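Local coordinates for protein redox-sensing transcriptional repressor Rex (Thermus thermophilus, PDB 2DT5) that probably represses transcription in response to the cellular NADH/NAD(+) balance, binding DNA as a homodimer through winged-helix domains and NAD through Rossmann-fold domains, at residues Y14-I17 with L18-L21; G192-R195 with L196-A199; P134-V137 with P138-E142. The protein carries 1 engineered substitution. All blocks are in the same frame, centred on the assembly; numbering follows the deposited sequence.

Contact 1 (Y14-I17 with L18-L21)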
loop_
_atom_site.group_PDB
_atom_site.type_symbol
_atom_site.label_atom_id
_atom_site.label_comp_id
_atom_site.label_asym_id
_atom_site.label_seq_id
_atom_site.Cartn_x
_atom_site.Cartn_y
_atom_site.Cartn_z
ATOM N N TYR B 14 -4.374 8.184 11.409
ATOM C CA TYR B 14 -4.426 9.216 12.439
ATOM C C TYR B 14 -3.035 9.454 13.005
ATOM O O TYR B 14 -2.657 10.592 13.322
ATOM C CB TYR B 14 -5.356 8.784 13.583
ATOM C CG TYR B 14 -6.783 8.471 13.177
ATOM C CD1 TYR B 14 -7.540 7.550 13.903
ATOM C CD2 TYR B 14 -7.389 9.117 12.100
ATOM C CE1 TYR B 14 -8.868 7.270 13.573
ATOM C CE2 TYR B 14 -8.728 8.847 11.758
ATOM C CZ TYR B 14 -9.457 7.915 12.503
ATOM O OH TYR B 14 -10.752 7.597 12.178
ATOM N N LEU B 15 -2.271 8.375 13.135
ATOM C CA LEU B 15 -0.930 8.479 13.678
ATOM C C LEU B 15 -0.008 9.256 12.735
ATOM O O LEU B 15 0.794 10.085 13.194
ATOM C CB LEU B 15 -0.365 7.092 13.964
ATOM C CG LEU B 15 1.049 7.094 14.538
ATOM C CD1 LEU B 15 1.064 7.869 15.853
ATOM C CD2 LEU B 15 1.539 5.657 14.748
ATOM N N ARG B 16 -0.116 9.000 11.429
ATOM C CA ARG B 16 0.712 9.725 10.442
ATOM C C ARG B 16 0.383 11.207 10.563
ATOM O O ARG B 16 1.275 12.036 10.676
ATOM C CB ARG B 16 0.418 9.271 8.991
ATOM C CG ARG B 16 0.742 7.812 8.708
ATOM C CD ARG B 16 1.991 7.395 9.467
ATOM N NE ARG B 16 2.267 5.969 9.333
ATOM C CZ ARG B 16 3.094 5.292 10.125
ATOM N NH1 ARG B 16 3.727 5.906 11.122
ATOM N NH2 ARG B 16 3.299 4.002 9.906
ATOM N N ILE B 17 -0.910 11.510 10.540
ATOM C CA ILE B 17 -1.401 12.877 10.663
ATOM C C ILE B 17 -0.860 13.543 11.930
ATOM O O ILE B 17 -0.356 14.664 11.884
ATOM C CB ILE B 17 -2.917 12.884 10.717
ATOM C CG1 ILE B 17 -3.477 12.422 9.367
ATOM C CG2 ILE B 17 -3.426 14.266 11.095
ATOM C CD1 ILE B 17 -4.965 12.193 9.380
ATOM N N LEU B 18 -0.971 12.846 13.057
ATOM C CA LEU B 18 -0.488 13.360 14.334
ATOM C C LEU B 18 1.018 13.591 14.314
ATOM O O LEU B 18 1.512 14.533 14.941
ATOM C CB LEU B 18 -0.831 12.387 15.480
ATOM C CG LEU B 18 -2.299 12.235 15.900
ATOM C CD1 LEU B 18 -2.461 11.003 16.804
ATOM C CD2 LEU B 18 -2.760 13.516 16.610
ATOM N N GLU B 19 1.746 12.718 13.617
ATOM C CA GLU B 19 3.193 12.846 13.520
ATOM C C GLU B 19 3.514 14.134 12.777
ATOM O O GLU B 19 4.475 14.824 13.115
ATOM C CB GLU B 19 3.809 11.670 12.747
ATOM C CG GLU B 19 3.645 10.300 13.392
ATOM C CD GLU B 19 4.113 9.167 12.476
ATOM O OE1 GLU B 19 3.692 9.132 11.295
ATOM O OE2 GLU B 19 4.896 8.307 12.935
ATOM N N GLU B 20 2.708 14.454 11.762
ATOM C CA GLU B 20 2.948 15.669 10.993
ATOM C C GLU B 20 2.387 16.903 11.693
ATOM O O GLU B 20 2.955 17.982 11.583
ATOM C CB GLU B 20 2.419 15.538 9.548
ATOM C CG GLU B 20 1.071 14.847 9.364
ATOM C CD GLU B 20 0.725 14.604 7.878
ATOM O OE1 GLU B 20 1.536 13.960 7.171
ATOM O OE2 GLU B 20 -0.359 15.052 7.422
ATOM N N LEU B 21 1.286 16.749 12.419
ATOM C CA LEU B 21 0.744 17.876 13.160
ATOM C C LEU B 21 1.798 18.237 14.203
ATOM O O LEU B 21 2.061 19.410 14.460
ATOM C CB LEU B 21 -0.560 17.499 13.862
ATOM C CG LEU B 21 -1.842 17.575 13.033
ATOM C CD1 LEU B 21 -3.018 17.113 13.865
ATOM C CD2 LEU B 21 -2.063 19.009 12.580
HETATM O O HOH W 1 3.596 11.741 9.356
#

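Contact 2 (G192-R195 with L196-A199)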
loop_
_atom_site.group_PDB
_atom_site.type_symbol
_atom_site.label_atom_id
_atom_site.label_comp_id
_atom_site.label_asym_id
_atom_site.label_seq_id
_atom_site.Cartn_x
_atom_site.Cartn_y
_atom_site.Cartn_z
ATOM N N GLY B 192 -1.165 1.699 -5.701
ATOM C CA GLY B 192 -1.188 3.128 -5.943
ATOM C C GLY B 192 -1.465 3.568 -7.363
ATOM O O GLY B 192 -1.920 4.692 -7.571
ATOM N N LEU B 193 -1.192 2.700 -8.337
ATOM C CA LEU B 193 -1.424 3.021 -9.743
ATOM C C LEU B 193 -2.827 3.547 -10.035
ATOM O O LEU B 193 -3.006 4.520 -10.779
ATOM C CB LEU B 193 -1.180 1.792 -10.607
ATOM C CG LEU B 193 0.277 1.377 -10.749
ATOM C CD1 LEU B 193 0.391 0.186 -11.664
ATOM C CD2 LEU B 193 1.074 2.553 -11.295
ATOM N N THR B 194 -3.822 2.904 -9.436
ATOM C CA THR B 194 -5.205 3.276 -9.665
ATOM C C THR B 194 -5.488 4.589 -8.960
ATOM O O THR B 194 -6.302 5.381 -9.428
ATOM C CB THR B 194 -6.154 2.135 -9.198
ATOM O OG1 THR B 194 -5.775 0.931 -9.876
ATOM C CG2 THR B 194 -7.610 2.437 -9.561
ATOM N N ARG B 195 -4.808 4.849 -7.843
ATOM C CA ARG B 195 -5.021 6.135 -7.198
ATOM C C ARG B 195 -4.437 7.229 -8.115
ATOM O O ARG B 195 -4.977 8.330 -8.181
ATOM C CB ARG B 195 -4.380 6.181 -5.804
ATOM C CG ARG B 195 -5.157 5.370 -4.760
ATOM C CD ARG B 195 -4.773 5.759 -3.332
ATOM N NE ARG B 195 -3.379 5.428 -3.036
ATOM C CZ ARG B 195 -2.929 4.195 -2.814
ATOM N NH1 ARG B 195 -3.762 3.157 -2.843
ATOM N NH2 ARG B 195 -1.640 3.998 -2.581
ATOM N N LEU B 196 -3.352 6.935 -8.832
ATOM C CA LEU B 196 -2.773 7.942 -9.739
ATOM C C LEU B 196 -3.634 8.154 -10.984
ATOM O O LEU B 196 -3.817 9.294 -11.436
ATOM C CB LEU B 196 -1.359 7.562 -10.190
ATOM C CG LEU B 196 -0.198 7.765 -9.219
ATOM C CD1 LEU B 196 1.066 7.075 -9.783
ATOM C CD2 LEU B 196 0.048 9.264 -9.023
ATOM N N SER B 197 -4.141 7.071 -11.567
ATOM C CA SER B 197 -4.985 7.235 -12.748
ATOM C C SER B 197 -6.188 8.075 -12.324
ATOM O O SER B 197 -6.574 9.011 -13.021
ATOM C CB SER B 197 -5.423 5.881 -13.310
ATOM O OG SER B 197 -5.937 5.044 -12.295
ATOM N N PHE B 198 -6.758 7.761 -11.164
ATOM C CA PHE B 198 -7.902 8.521 -10.672
ATOM C C PHE B 198 -7.518 9.992 -10.529
ATOM O O PHE B 198 -8.231 10.879 -10.995
ATOM C CB PHE B 198 -8.376 7.996 -9.310
ATOM C CG PHE B 198 -9.405 8.873 -8.656
ATOM C CD1 PHE B 198 -10.739 8.803 -9.032
ATOM C CD2 PHE B 198 -9.026 9.835 -7.725
ATOM C CE1 PHE B 198 -11.678 9.679 -8.498
ATOM C CE2 PHE B 198 -9.962 10.719 -7.187
ATOM C CZ PHE B 198 -11.289 10.642 -7.575
ATOM N N ALA B 199 -6.383 10.242 -9.881
ATOM C CA ALA B 199 -5.908 11.600 -9.665
ATOM C C ALA B 199 -5.648 12.356 -10.971
ATOM O O ALA B 199 -6.037 13.512 -11.113
ATOM C CB ALA B 199 -4.645 11.571 -8.809
#

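Contact 3 (P134-V137 with P138-E142)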
loop_
_atom_site.group_PDB
_atom_site.type_symbol
_atom_site.label_atom_id
_atom_site.label_comp_id
_atom_site.label_asym_id
_atom_site.label_seq_id
_atom_site.Cartn_x
_atom_site.Cartn_y
_atom_site.Cartn_z
ATOM N N PRO B 134 14.279 -22.676 12.290
ATOM C CA PRO B 134 13.874 -23.241 13.577
ATOM C C PRO B 134 14.806 -22.890 14.740
ATOM O O PRO B 134 14.382 -22.839 15.889
ATOM C CB PRO B 134 13.788 -24.744 13.279
ATOM C CG PRO B 134 14.764 -24.940 12.168
ATOM C CD PRO B 134 14.544 -23.733 11.299
ATOM N N GLN B 135 16.061 -22.601 14.434
ATOM C CA GLN B 135 17.029 -22.268 15.463
ATOM C C GLN B 135 17.319 -20.774 15.515
ATOM O O GLN B 135 18.245 -20.351 16.200
ATOM C CB GLN B 135 18.324 -23.013 15.191
ATOM C CG GLN B 135 18.093 -24.360 14.531
ATOM C CD GLN B 135 19.318 -24.852 13.812
ATOM O OE1 GLN B 135 19.231 -25.708 12.927
ATOM N NE2 GLN B 135 20.477 -24.317 14.185
ATOM N N ARG B 136 16.545 -19.975 14.785
ATOM C CA ARG B 136 16.753 -18.526 14.773
ATOM C C ARG B 136 15.521 -17.728 15.179
ATOM O O ARG B 136 15.627 -16.683 15.814
ATOM C CB ARG B 136 17.203 -18.072 13.382
ATOM C CG ARG B 136 18.661 -18.347 13.090
ATOM C CD ARG B 136 19.517 -17.240 13.664
ATOM N NE ARG B 136 20.612 -17.733 14.489
ATOM C CZ ARG B 136 21.524 -18.607 14.080
ATOM N NH1 ARG B 136 21.474 -19.098 12.848
ATOM N NH2 ARG B 136 22.494 -18.982 14.901
ATOM N N VAL B 137 14.352 -18.247 14.828
ATOM C CA VAL B 137 13.087 -17.574 15.099
ATOM C C VAL B 137 12.603 -17.497 16.558
ATOM O O VAL B 137 12.370 -16.405 17.080
ATOM C CB VAL B 137 11.995 -18.197 14.222
ATOM C CG1 VAL B 137 10.633 -17.623 14.570
ATOM C CG2 VAL B 137 12.337 -17.953 12.757
ATOM N N PRO B 138 12.459 -18.649 17.239
ATOM C CA PRO B 138 11.996 -18.677 18.632
ATOM C C PRO B 138 12.585 -17.625 19.567
ATOM O O PRO B 138 13.798 -17.545 19.761
ATOM C CB PRO B 138 12.326 -20.099 19.069
ATOM C CG PRO B 138 12.050 -20.878 17.806
ATOM C CD PRO B 138 12.743 -20.017 16.759
ATOM N N GLY B 139 11.701 -16.809 20.131
ATOM C CA GLY B 139 12.122 -15.775 21.049
ATOM C C GLY B 139 12.897 -14.601 20.477
ATOM O O GLY B 139 13.209 -13.666 21.207
ATOM N N ARG B 140 13.207 -14.615 19.187
ATOM C CA ARG B 140 13.972 -13.508 18.617
ATOM C C ARG B 140 13.342 -12.822 17.412
ATOM O O ARG B 140 13.565 -11.635 17.195
ATOM C CB ARG B 140 15.369 -13.984 18.233
ATOM C CG ARG B 140 16.299 -14.211 19.417
ATOM C CD ARG B 140 17.500 -15.060 19.024
ATOM N NE ARG B 140 17.523 -15.357 17.593
ATOM C CZ ARG B 140 17.966 -14.531 16.649
ATOM N NH1 ARG B 140 18.444 -13.333 16.971
ATOM N NH2 ARG B 140 17.909 -14.900 15.379
ATOM N N ILE B 141 12.561 -13.567 16.635
ATOM C CA ILE B 141 11.937 -13.032 15.442
ATOM C C ILE B 141 10.451 -13.362 15.380
ATOM O O ILE B 141 10.074 -14.533 15.307
ATOM C CB ILE B 141 12.624 -13.602 14.204
ATOM C CG1 ILE B 141 14.104 -13.201 14.228
ATOM C CG2 ILE B 141 11.909 -13.117 12.942
ATOM C CD1 ILE B 141 14.954 -13.880 13.175
ATOM N N GLU B 142 9.611 -12.330 15.389
ATOM C CA GLU B 142 8.173 -12.538 15.361
ATOM C C GLU B 142 7.527 -12.348 13.988
ATOM O O GLU B 142 6.534 -13.010 13.675
ATOM C CB GLU B 142 7.472 -11.595 16.350
ATOM C CG GLU B 142 7.834 -11.761 17.822
ATOM C CD GLU B 142 9.189 -11.168 18.188
ATOM O OE1 GLU B 142 9.571 -10.128 17.611
ATOM O OE2 GLU B 142 9.868 -11.728 19.075
#

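Contact 1 (Y14-I17 with L18-L21)
Arg16 and Glu19 meet one turn apart on helix 7-23, the first helix of the winged-helix domain, within the predicted helix-turn-helix region. Their side chains run alongside each other in the same direction, and the carboxylate lies at the guanidinium edge with the two planes 27° apart. The salt bridge (Arg16 NH1 to Glu19 OE2, 3.2 Å) is made of two weak hydrogen bonds, one from NH1 to each carboxylate oxygen. A bend at chi2 (-36°), with the Glu19 chain extended, leaves Arg16 CD 3.0 Å from Glu19 OE1 and NH1 beside the carboxylate. Arg16 also packs on Leu190 of the second subunit.

The apolar contact is on Ile17 and Leu21, which lie side by side with Ile17 CG2 4.0 Å from Leu21 CD1. Both reach Leu34 of helix 31-37, while Leu18 turns to Leu67 and Leu71 of helix 64-75, so the helix packs on both. Tyr14 leads away from the following turn, and its OH bonds to Asp48.

Backbone i to i+4 bonds join the turns, among them Leu21 N to Ile17 O at 2.7 Å. A water adds a polar link, donating to Arg16 O at 2.7 Å and to Glu19 OE1 at 3.3 Å.

Contact 2 (G192-R195 with L196-A199)
Residues Gly192 to Ala199 form successive turns of helix 192-201, joined by four i to i+4 backbone bonds. Leu196 N to Gly192 O measures 2.9 Å, and Phe198 N to Thr194 O 3.0 Å with an N-H...O angle of 162°. Phi and psi of the residues from Leu193 to Ala199 stay in the helical region, which agrees with this regular pattern.

Among the side chains, Ser197 comes closest to the preceding turn. Its OG, held between the backbone N and the carbonyl carbon (chi1 49°), folds back to 2.9 Å from Thr194 O. Leu75 O of the second subunit is its stronger partner, and the two carbonyls compete for one hydroxyl proton. Arg195 bends at chi3 (-65°), bringing one guanidinium face over Gly192 CA, 3.5 Å from the plane and offset toward its rim; its NE forms a salt bridge with Glu185 of the second subunit. Leu196 CB rests 3.5 Å from Leu193 O, and the side chain packs on Ile168 of the second subunit. Phe198 sends its ring away from the preceding turn, edge-to-face with Trp205 and against Ile74 of the other chain.

The helix is thus part of the dimer interface. The i to i+4 bonds pair these four carbonyls with the four following amides, while Ser197 OG has its stronger partner across the subunit boundary and the Arg195 charge is paired there, consistent with a role in holding the dimer together.

Contact 3 (P134-V137 with P138-E142)
Pro134, in a short 3-10 segment, meets Pro138 through its carbonyl: Pro134 O is 3.4 Å from Pro138 CD, and the second proline ring lies against that oxygen. Arg136 comes next, and its backbone oxygen takes up the Arg140 guanidinium at the edge. Arg140 NE and NH2 each lie 2.9 Å from Arg136 O, but both bonds are bent and weak. A nearly eclipsed chi3 of 5°, strained as modelled, folds the Arg140 chain back to this position. The two arginine side chains run alongside each other with their guanidinium planes 78° apart; Arg136 NE is 4.0 Å from Arg140 NH2, a proximity of like charges that the salt bridge from Arg136 NH1 to Glu128 probably offsets in part.

Val137 opens a type II beta turn over Val137-Arg140, with Pro138 second and Gly139 third, where the positive phi (70°) favours glycine. Val137 O accepts from Arg140 N at 2.9 Å and, i to i+4, from Ile141 N at 2.9 Å, the latter in the carbonyl plane on a lone pair. Val137 CB lies a tight 3.2 Å from Pro138 CD, reflecting the peptide join.

The loop joins strand 125-129 to strand 143-146 in the Rossmann-fold sheet. Ile141 packs on Cys84 of strand 81-86 and Arg108 of strand 105-112, and Arg136 on Phe111. Glu142 OE1 accepts from Gly82 N, and its backbone bonds to Gly82, Lys166 and Gly167 as the chain enters strand 143-146.

The three contacts are local and lie in separate parts of the Rex subunit; two are helical segments and one a loop turn. Contact 1 belongs to the winged-helix domain and contact 3 to a loop of the Rossmann domain; their centres are 33 Å apart, on opposite sides of the chain's centre. Contact 2 lies in the C-terminal helix, its centre 23 Å from that of contact 1 and 39 Å from that of contact 3. None touches another. Each nevertheless has a side chain about 10 to 11 Å from a bound NAD: Arg16, Leu193 and Pro134 respectively. Contacts 1 and 2 both reach the second subunit, contact 2 far more extensively.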